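PDB 2FFI: 2-pyrone-4,6-dicarboxylic acid hydrolase, putative from Pseudomonas putida, which probably hydrolyses the lactone ring of 2-pyrone-4,6-dicarboxylate, as a TIM-barrel member of the amidohydrolase family. Local coordinates for residues Val106-Met118 with Trp138-Val151. Sequence-based numbering, arbitrary orientation.
With PO4 (phosphate ion), chain C.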
# COMPACT_ATOMS: atom_id res chain seq x y z
N VAL A 106 5.04 -7.97 -10.11
CA VAL A 106 4.01 -7.79 -9.09
C VAL A 106 4.19 -8.81 -7.97
O VAL A 106 4.36 -10.01 -8.22
CB VAL A 106 2.58 -7.82 -9.68
CG1 VAL A 106 2.60 -8.52 -10.98
CG2 VAL A 106 1.61 -8.47 -8.70
N ARG A 107 4.19 -8.30 -6.74
CA ARG A 107 4.41 -9.15 -5.58
C ARG A 107 3.26 -9.23 -4.57
O ARG A 107 3.43 -9.72 -3.45
CB ARG A 107 5.67 -8.68 -4.86
CG ARG A 107 6.86 -9.62 -4.97
CD ARG A 107 7.34 -9.78 -6.40
NE ARG A 107 8.78 -9.87 -6.42
CZ ARG A 107 9.50 -9.93 -7.54
NH1 ARG A 107 10.82 -9.99 -7.46
NH2 ARG A 107 8.88 -9.94 -8.71
N GLY A 108 2.08 -8.75 -4.95
CA GLY A 108 0.96 -8.80 -4.03
C GLY A 108 -0.35 -8.52 -4.71
O GLY A 108 -0.36 -8.18 -5.90
N VAL A 109 -1.44 -8.69 -3.98
CA VAL A 109 -2.78 -8.42 -4.51
C VAL A 109 -3.47 -7.54 -3.49
O VAL A 109 -3.30 -7.74 -2.28
CB VAL A 109 -3.65 -9.70 -4.71
CG1 VAL A 109 -3.05 -10.61 -5.78
CG2 VAL A 109 -3.79 -10.45 -3.41
N ARG A 110 -4.24 -6.58 -3.98
CA ARG A 110 -4.97 -5.66 -3.13
C ARG A 110 -6.46 -5.88 -3.35
O ARG A 110 -6.95 -5.80 -4.47
CB ARG A 110 -4.64 -4.20 -3.47
CG ARG A 110 -5.02 -3.17 -2.39
CD ARG A 110 -5.26 -1.79 -3.01
NE ARG A 110 -5.10 -0.68 -2.06
CZ ARG A 110 -5.21 0.60 -2.41
NH1 ARG A 110 -5.05 1.55 -1.50
NH2 ARG A 110 -5.50 0.95 -3.66
N LEU A 111 -7.17 -6.18 -2.28
CA LEU A 111 -8.61 -6.40 -2.37
C LEU A 111 -9.25 -5.02 -2.52
O LEU A 111 -10.15 -4.83 -3.36
CB LEU A 111 -9.10 -7.08 -1.09
CG LEU A 111 -8.42 -8.40 -0.75
CD1 LEU A 111 -8.98 -8.94 0.53
CD2 LEU A 111 -8.62 -9.40 -1.88
N ASN A 112 -8.78 -4.08 -1.69
CA ASN A 112 -9.23 -2.69 -1.65
C ASN A 112 -10.75 -2.52 -1.52
O ASN A 112 -11.45 -2.35 -2.51
CB ASN A 112 -8.75 -1.93 -2.89
CG ASN A 112 -9.22 -0.48 -2.92
OD1 ASN A 112 -8.76 0.37 -2.15
ND2 ASN A 112 -10.15 -0.20 -3.83
N LEU A 113 -11.25 -2.55 -0.28
CA LEU A 113 -12.68 -2.42 -0.04
C LEU A 113 -13.09 -0.94 0.10
O LEU A 113 -13.77 -0.40 -0.78
CB LEU A 113 -13.07 -3.20 1.21
CG LEU A 113 -12.56 -4.64 1.31
CD1 LEU A 113 -12.70 -5.35 -0.04
CD2 LEU A 113 -11.12 -4.63 1.76
N MSE A 114 -12.68 -0.32 1.20
CA MSE A 114 -12.93 1.10 1.49
C MSE A 114 -14.09 1.71 0.72
O MSE A 114 -13.91 2.20 -0.39
CB MSE A 114 -11.67 1.91 1.19
CG MSE A 114 -11.63 3.27 1.86
SE MSE A 114 -11.68 3.15 3.66
CE MSE A 114 -13.17 4.01 4.00
N GLY A 115 -15.27 1.70 1.32
CA GLY A 115 -16.45 2.22 0.64
C GLY A 115 -17.12 1.14 -0.19
O GLY A 115 -17.95 1.43 -1.05
N GLN A 116 -16.74 -0.10 0.07
CA GLN A 116 -17.29 -1.27 -0.61
C GLN A 116 -17.92 -2.18 0.43
O GLN A 116 -17.70 -2.03 1.63
CB GLN A 116 -16.18 -2.03 -1.34
CG GLN A 116 -15.84 -1.50 -2.72
CD GLN A 116 -16.82 -1.95 -3.80
OE1 GLN A 116 -16.81 -1.44 -4.92
NE2 GLN A 116 -17.67 -2.93 -3.47
N ASP A 117 -18.71 -3.14 -0.06
CA ASP A 117 -19.38 -4.09 0.81
C ASP A 117 -18.42 -5.08 1.44
O ASP A 117 -17.57 -5.66 0.77
CB ASP A 117 -20.50 -4.81 0.04
CG ASP A 117 -20.08 -5.23 -1.37
OD1 ASP A 117 -19.71 -4.35 -2.18
OD2 ASP A 117 -20.14 -6.44 -1.66
N MSE A 118 -18.55 -5.27 2.75
CA MSE A 118 -17.69 -6.18 3.50
C MSE A 118 -17.67 -7.59 2.94
O MSE A 118 -18.69 -8.28 2.91
CB MSE A 118 -18.10 -6.21 4.97
CG MSE A 118 -17.21 -5.38 5.90
SE MSE A 118 -15.47 -6.19 6.18
CE MSE A 118 -15.81 -7.12 7.85
N TRP A 138 2.63 -14.30 -2.86
CA TRP A 138 2.15 -12.92 -2.87
C TRP A 138 1.46 -12.52 -1.58
O TRP A 138 0.80 -13.34 -0.95
CB TRP A 138 1.18 -12.69 -4.04
CG TRP A 138 1.83 -12.58 -5.36
CD1 TRP A 138 3.17 -12.65 -5.62
CD2 TRP A 138 1.19 -12.32 -6.62
NE1 TRP A 138 3.41 -12.44 -6.98
CE2 TRP A 138 2.21 -12.24 -7.61
CE3 TRP A 138 -0.14 -12.15 -7.01
CZ2 TRP A 138 1.94 -11.99 -8.95
CZ3 TRP A 138 -0.41 -11.91 -8.36
CH2 TRP A 138 0.63 -11.83 -9.31
N HIS A 139 1.59 -11.27 -1.19
CA HIS A 139 0.93 -10.83 0.03
C HIS A 139 -0.42 -10.22 -0.34
O HIS A 139 -0.69 -9.97 -1.52
CB HIS A 139 1.77 -9.80 0.79
CG HIS A 139 2.10 -8.57 -0.00
ND1 HIS A 139 3.07 -8.55 -0.98
CD2 HIS A 139 1.59 -7.32 0.06
CE1 HIS A 139 3.15 -7.33 -1.49
NE2 HIS A 139 2.26 -6.56 -0.87
N VAL A 140 -1.26 -10.00 0.66
CA VAL A 140 -2.58 -9.42 0.46
C VAL A 140 -2.68 -8.06 1.14
O VAL A 140 -2.50 -7.95 2.36
CB VAL A 140 -3.71 -10.34 1.00
CG1 VAL A 140 -3.32 -10.91 2.35
CG2 VAL A 140 -5.02 -9.56 1.12
N GLU A 141 -2.95 -7.03 0.34
CA GLU A 141 -3.07 -5.66 0.84
C GLU A 141 -4.48 -5.31 1.24
O GLU A 141 -5.43 -5.53 0.49
CB GLU A 141 -2.59 -4.67 -0.22
CG GLU A 141 -1.78 -3.53 0.34
CD GLU A 141 -1.58 -2.43 -0.67
OE1 GLU A 141 -1.45 -2.75 -1.87
OE2 GLU A 141 -1.53 -1.24 -0.27
N LEU A 142 -4.62 -4.74 2.43
CA LEU A 142 -5.92 -4.34 2.94
C LEU A 142 -6.06 -2.82 3.00
O LEU A 142 -5.08 -2.10 3.19
CB LEU A 142 -6.15 -4.93 4.33
CG LEU A 142 -6.93 -6.24 4.45
CD1 LEU A 142 -6.99 -6.96 3.12
CD2 LEU A 142 -6.28 -7.10 5.52
N HIS A 143 -7.28 -2.35 2.81
CA HIS A 143 -7.56 -0.93 2.86
C HIS A 143 -9.01 -0.74 3.31
O HIS A 143 -9.93 -0.86 2.51
CB HIS A 143 -7.35 -0.33 1.48
CG HIS A 143 -7.60 1.14 1.42
ND1 HIS A 143 -7.47 1.96 2.52
CD2 HIS A 143 -7.97 1.94 0.39
CE1 HIS A 143 -7.74 3.21 2.17
NE2 HIS A 143 -8.05 3.22 0.88
N ARG A 144 -9.21 -0.46 4.60
CA ARG A 144 -10.55 -0.26 5.12
C ARG A 144 -10.50 0.35 6.53
O ARG A 144 -9.43 0.38 7.13
CB ARG A 144 -11.31 -1.58 5.14
CG ARG A 144 -12.82 -1.41 5.01
CD ARG A 144 -13.53 -2.75 4.94
NE ARG A 144 -14.83 -2.66 4.27
CZ ARG A 144 -15.88 -2.01 4.76
NH1 ARG A 144 -15.80 -1.39 5.94
NH2 ARG A 144 -17.01 -1.99 4.08
N GLN A 145 -11.64 0.82 7.05
CA GLN A 145 -11.64 1.43 8.38
C GLN A 145 -10.94 0.52 9.37
O GLN A 145 -11.14 -0.69 9.32
CB GLN A 145 -13.05 1.68 8.92
CG GLN A 145 -14.02 2.36 8.00
CD GLN A 145 -14.77 1.38 7.17
OE1 GLN A 145 -14.33 0.99 6.09
NE2 GLN A 145 -15.91 0.94 7.67
N VAL A 146 -10.17 1.09 10.29
CA VAL A 146 -9.48 0.26 11.27
C VAL A 146 -10.44 -0.68 11.98
O VAL A 146 -10.04 -1.76 12.40
CB VAL A 146 -8.78 1.08 12.36
CG1 VAL A 146 -9.80 1.69 13.30
CG2 VAL A 146 -7.83 0.18 13.13
N ALA A 147 -11.70 -0.26 12.09
CA ALA A 147 -12.72 -1.04 12.77
C ALA A 147 -12.88 -2.43 12.17
O ALA A 147 -13.14 -3.38 12.91
CB ALA A 147 -14.04 -0.30 12.74
N ASP A 148 -12.71 -2.54 10.86
CA ASP A 148 -12.86 -3.83 10.17
C ASP A 148 -11.55 -4.58 9.90
O ASP A 148 -11.56 -5.77 9.55
CB ASP A 148 -13.62 -3.62 8.87
CG ASP A 148 -15.08 -3.36 9.09
OD1 ASP A 148 -15.64 -2.43 8.45
OD2 ASP A 148 -15.68 -4.09 9.92
N ILE A 149 -10.42 -3.91 10.09
CA ILE A 149 -9.12 -4.53 9.85
C ILE A 149 -8.90 -5.82 10.63
O ILE A 149 -8.67 -6.87 10.02
CB ILE A 149 -7.99 -3.53 10.16
CG1 ILE A 149 -8.08 -2.36 9.19
CG2 ILE A 149 -6.62 -4.19 10.04
CD1 ILE A 149 -8.06 -2.78 7.75
N PRO A 150 -8.96 -5.79 11.97
CA PRO A 150 -8.75 -7.02 12.73
C PRO A 150 -9.62 -8.22 12.31
O PRO A 150 -9.25 -9.37 12.56
CB PRO A 150 -9.02 -6.60 14.18
CG PRO A 150 -9.97 -5.44 14.03
CD PRO A 150 -9.37 -4.68 12.86
N VAL A 151 -10.76 -7.96 11.69
CA VAL A 151 -11.65 -9.04 11.25
C VAL A 151 -11.17 -9.60 9.92
O VAL A 151 -11.23 -10.80 9.71
CB VAL A 151 -13.11 -8.56 11.09
CG1 VAL A 151 -13.96 -9.69 10.58
CG2 VAL A 151 -13.65 -8.06 12.43
P PO4 C . -5.32 4.76 -2.27
O1 PO4 C . -5.12 3.51 -3.04
O2 PO4 C . -6.75 4.89 -1.89
O3 PO4 C . -4.49 4.73 -1.04
O4 PO4 C . -4.92 5.92 -3.11
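Trp138 lays one face of its indole against the chain entering strand 108-110: CG2 of Val106 sits over the six-membered ring, 3.8 Å from its centroid, and CA of Arg107 over the five-membered ring. Val109 CG1 adds a methyl 3.5 Å from Trp138 CE3. A broad, flat, mostly apolar ring suits this place, where helix 95-102 also packs on it. His139 turns its ring over CA of Gly108, which lies 3.6 Å above the ring plane; a residue without a side chain lets the imidazole come so close. The backbones pair in parallel here: Val109 N donates to His139 O, and Glu141 N to Val109 O at 2.7 Å. Strands 108-110 and 139-142, linked by helix 127-136, form a beta-alpha-beta crossover of the TIM barrel. On one side of the sheet Val140 packs with Val109 and Leu111. On the other, Glu141 crosses the Arg110 chain at a slant, its CB 3.6 Å from Arg110 CG; its OE2 is salt-bridged to Lys197 and faces Arg110 NE through charge alone. With CG anti to the backbone N (chi1 -163°) and the chain extended beyond it, Arg110 carries its guanidinium to a phosphate, probably from the crystallisation liquor; both NH1 and NH2 bond to O1, and NH1 is also salt-bridged to Asp166. Leu142 CD1 meets Leu111 CD1. His143 brings CD2 to 3.5 Å from Arg110 NH1, ring and guanidinium planes 7° apart, with Asn112 OD1 at the ring edge and Met114 CB over one face. Arg144 reaches the loop beyond the strand: NH2 donates to Gln116 O nearly in line with the carbonyl, NH1 forms a salt bridge with Asp148 OD1, and Met118 CG lies over the guanidinium face. Farther on, the Met118 chain (selenomethionine), bent at its second and third torsions, brings CE to Asp148 OD2 and Val151 CG1.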